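Local coordinates for protein Cry23AA1 (Bacillus thuringiensis, PDB 4RHZ) that probably acts as a pore-forming insecticidal toxin of the aerolysin type, paired with Cry37Aa1 in a binary complex, and binds zinc, at residues A[101-106]-A[159-164]. Residues are numbered along the deposited sequence; the frame is centred on the assembly and turned at random.
Sequences FKFGFV and YNVPVN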
ATOM      1  N   PHE A 101     -10.893   7.813   5.756  1.00 47.97           N
ATOM      2  CA  PHE A 101      -9.724   8.350   5.089  1.00 46.90           C
ATOM      3  C   PHE A 101      -9.737   8.096   3.529  1.00 46.91           C
ATOM      4  O   PHE A 101     -10.095   7.007   3.027  1.00 46.05           O
ATOM      5  CB  PHE A 101      -8.452   7.711   5.633  1.00 46.44           C
ATOM      6  CG  PHE A 101      -8.329   7.651   7.126  1.00 47.89           C
ATOM      7  CD1 PHE A 101      -8.931   6.616   7.845  1.00 44.30           C
ATOM      8  CD2 PHE A 101      -7.503   8.561   7.804  1.00 45.82           C
ATOM      9  CE1 PHE A 101      -8.777   6.510   9.181  1.00 42.09           C
ATOM     10  CE2 PHE A 101      -7.339   8.466   9.151  1.00 46.47           C
ATOM     11  CZ  PHE A 101      -7.975   7.442   9.858  1.00 45.47           C
ATOM     12  N   LYS A 102      -9.267   9.084   2.791  1.00 46.59           N
ATOM     13  CA  LYS A 102      -9.140   8.985   1.352  1.00 46.54           C
ATOM     14  C   LYS A 102      -7.664   8.993   1.064  1.00 44.67           C
ATOM     15  O   LYS A 102      -7.031  10.022   1.279  1.00 42.85           O
ATOM     16  CB  LYS A 102      -9.789  10.191   0.694  1.00 47.37           C
ATOM     17  CG  LYS A 102     -11.299  10.267   0.972  1.00 53.26           C
ATOM     18  CD  LYS A 102     -12.184   9.471  -0.078  1.00 61.04           C
ATOM     19  CE  LYS A 102     -13.711   9.690   0.090  1.00 63.83           C
ATOM     20  NZ  LYS A 102     -14.162  11.015  -0.460  1.00 67.80           N
ATOM     21  N   PHE A 103      -7.114   7.847   0.643  1.00 43.04           N
ATOM     22  CA  PHE A 103      -5.713   7.797   0.313  1.00 43.06           C
ATOM     23  C   PHE A 103      -5.489   7.763  -1.214  1.00 44.66           C
ATOM     24  O   PHE A 103      -6.235   7.116  -1.960  1.00 44.84           O
ATOM     25  CB  PHE A 103      -5.037   6.607   0.963  1.00 42.48           C
ATOM     26  CG  PHE A 103      -5.026   6.625   2.477  1.00 39.09           C
ATOM     27  CD1 PHE A 103      -5.484   5.513   3.191  1.00 37.63           C
ATOM     28  CD2 PHE A 103      -4.534   7.701   3.176  1.00 39.78           C
ATOM     29  CE1 PHE A 103      -5.464   5.480   4.609  1.00 38.23           C
ATOM     30  CE2 PHE A 103      -4.519   7.703   4.605  1.00 41.58           C
ATOM     31  CZ  PHE A 103      -4.978   6.581   5.320  1.00 36.08           C
ATOM     32  N   GLY A 104      -4.487   8.503  -1.674  1.00 46.42           N
ATOM     33  CA  GLY A 104      -4.001   8.383  -3.052  1.00 47.14           C
ATOM     34  C   GLY A 104      -2.680   7.639  -3.083  1.00 48.13           C
ATOM     35  O   GLY A 104      -2.109   7.309  -2.036  1.00 49.23           O
ATOM     36  N   PHE A 105      -2.176   7.375  -4.274  1.00 49.19           N
ATOM     37  CA  PHE A 105      -0.850   6.759  -4.432  1.00 50.90           C
ATOM     38  C   PHE A 105       0.085   7.656  -5.246  1.00 53.33           C
ATOM     39  O   PHE A 105      -0.334   8.181  -6.261  1.00 54.19           O
ATOM     40  CB  PHE A 105      -0.996   5.405  -5.097  1.00 49.75           C
ATOM     41  CG  PHE A 105      -1.688   4.402  -4.250  1.00 46.41           C
ATOM     42  CD1 PHE A 105      -3.065   4.360  -4.190  1.00 42.94           C
ATOM     43  CD2 PHE A 105      -0.958   3.501  -3.502  1.00 41.06           C
ATOM     44  CE1 PHE A 105      -3.693   3.443  -3.392  1.00 39.90           C
ATOM     45  CE2 PHE A 105      -1.583   2.572  -2.739  1.00 40.39           C
ATOM     46  CZ  PHE A 105      -2.949   2.538  -2.674  1.00 39.58           C
ATOM     47  N   VAL A 106       1.328   7.843  -4.797  1.00 56.16           N
ATOM     48  CA  VAL A 106       2.222   8.778  -5.475  1.00 59.73           C
ATOM     49  C   VAL A 106       2.506   8.285  -6.890  1.00 60.67           C
ATOM     50  O   VAL A 106       2.672   7.076  -7.152  1.00 60.30           O
ATOM     51  CB  VAL A 106       3.599   9.093  -4.743  1.00 59.53           C
ATOM     52  CG1 VAL A 106       3.442  10.047  -3.465  1.00 62.51           C
ATOM     53  CG2 VAL A 106       4.401   7.818  -4.461  1.00 62.20           C
ATOM     54  N   TYR A 159      -0.818  -0.101   2.432  1.00 37.94           N
ATOM     55  CA  TYR A 159      -0.564   1.211   3.116  1.00 37.88           C
ATOM     56  C   TYR A 159      -0.368   1.016   4.618  1.00 37.69           C
ATOM     57  O   TYR A 159      -0.971   0.115   5.216  1.00 37.99           O
ATOM     58  CB  TYR A 159      -1.654   2.236   2.830  1.00 35.18           C
ATOM     59  CG  TYR A 159      -2.998   1.718   3.190  1.00 37.96           C
ATOM     60  CD1 TYR A 159      -3.594   2.010   4.455  1.00 36.11           C
ATOM     61  CD2 TYR A 159      -3.686   0.879   2.305  1.00 40.11           C
ATOM     62  CE1 TYR A 159      -4.828   1.469   4.806  1.00 32.34           C
ATOM     63  CE2 TYR A 159      -4.911   0.312   2.646  1.00 41.62           C
ATOM     64  CZ  TYR A 159      -5.477   0.621   3.898  1.00 38.61           C
ATOM     65  OH  TYR A 159      -6.676   0.037   4.169  1.00 40.41           O
ATOM     66  N   ASN A 160       0.491   1.832   5.207  1.00 38.41           N
ATOM     67  CA  ASN A 160       0.643   1.864   6.665  1.00 39.15           C
ATOM     68  C   ASN A 160       0.770   3.322   7.071  1.00 38.38           C
ATOM     69  O   ASN A 160       1.829   3.924   6.884  1.00 37.61           O
ATOM     70  CB  ASN A 160       1.854   1.071   7.109  1.00 39.07           C
ATOM     71  CG  ASN A 160       1.896   0.864   8.670  1.00 47.34           C
ATOM     72  OD1 ASN A 160       1.159   1.517   9.450  1.00 49.10           O
ATOM     73  ND2 ASN A 160       2.765  -0.055   9.112  1.00 50.50           N
ATOM     74  N   VAL A 161      -0.307   3.918   7.583  1.00 37.88           N
ATOM     75  CA  VAL A 161      -0.283   5.377   7.806  1.00 36.79           C
ATOM     76  C   VAL A 161      -0.404   5.737   9.297  1.00 37.54           C
ATOM     77  O   VAL A 161      -1.370   5.361   9.927  1.00 36.83           O
ATOM     78  CB  VAL A 161      -1.374   6.069   7.046  1.00 37.20           C
ATOM     79  CG1 VAL A 161      -1.242   7.581   7.155  1.00 36.16           C
ATOM     80  CG2 VAL A 161      -1.410   5.642   5.535  1.00 35.74           C
ATOM     81  N   PRO A 162       0.596   6.452   9.863  1.00 38.48           N
ATOM     82  CA  PRO A 162       0.426   6.948  11.231  1.00 38.70           C
ATOM     83  C   PRO A 162      -0.688   7.966  11.277  1.00 38.25           C
ATOM     84  O   PRO A 162      -0.849   8.775  10.345  1.00 38.23           O
ATOM     85  CB  PRO A 162       1.775   7.613  11.553  1.00 39.75           C
ATOM     86  CG  PRO A 162       2.794   6.988  10.596  1.00 40.42           C
ATOM     87  CD  PRO A 162       1.975   6.663   9.360  1.00 38.71           C
ATOM     88  N   VAL A 163      -1.518   7.899  12.317  1.00 37.53           N
ATOM     89  CA  VAL A 163      -2.498   8.975  12.497  1.00 36.61           C
ATOM     90  C   VAL A 163      -2.256   9.670  13.857  1.00 37.45           C
ATOM     91  O   VAL A 163      -1.690   9.068  14.819  1.00 36.07           O
ATOM     92  CB  VAL A 163      -3.964   8.491  12.356  1.00 36.20           C
ATOM     93  CG1 VAL A 163      -4.168   7.704  11.054  1.00 36.39           C
ATOM     94  CG2 VAL A 163      -4.381   7.611  13.546  1.00 35.33           C
ATOM     95  N   ASN A 164      -2.666  10.940  13.893  1.00 37.94           N
ATOM     96  CA  ASN A 164      -2.737  11.732  15.085  1.00 38.36           C
ATOM     97  C   ASN A 164      -4.089  11.509  15.730  1.00 38.14           C
ATOM     98  O   ASN A 164      -5.115  11.622  15.060  1.00 39.22           O
ATOM     99  CB  ASN A 164      -2.634  13.189  14.708  1.00 39.23           C
ATOM    100  CG  ASN A 164      -1.319  13.513  14.052  1.00 42.39           C
ATOM    101  OD1 ASN A 164      -0.247  13.055  14.487  1.00 42.10           O
ATOM    102  ND2 ASN A 164      -1.400  14.255  12.950  1.00 44.52           N
TER
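F103 meets Y159 and V161 where strand segment 101-105 passes over strand segment 159-164, their axes 10.3 Å apart at closest approach and their N-to-C directions 124° from each other. That separation is too wide for backbone pairing, and the two segments are joined by side chains alone, an example of how layered β-sheets cohere when alternate residues of each strand turn inward. F101 and F103 from one layer, and Y159, V161 and V163 from the other, all direct CB into the gap, whereas N160 points away from it.

The F103 ring is the centre of the contact. CG2 of V161 sits over one face, 4.1 Å from the ring centroid, in a CH-pi contact that leans toward the CZ side, and V161 CG2 comes within 3.7 Å of F103 CZ. The methyl is brought there by a chi1 of -173°, which places CG1 anti to the backbone N and CG2 anti to the carbonyl carbon. The opposite face of the same ring is covered near its rim by CB of F101, its neighbour two residues back, so the phenyl is held between a methyl of the facing strand and a methylene of its own strand.

In the aerolysin-like fold of the ETX/MTX2 family, long strands form an elongated β-rich body; here the small sheet containing strand 96-105 lies against the long strand 146-179, and I219 of strand 211-235 also touches F103, V161 and V163. Y159 approaches F103 obliquely, their planes at 43° and F103 CE1 lying 3.9 Å from Y159 CD1. The zinc ion bound by H79, E130 and H132 lies about 8 Å from the side chain of Y159. Farther along the strand, CG1 of V163 reaches the outer end of the F101 ring, 3.8 Å from CE2 of F101.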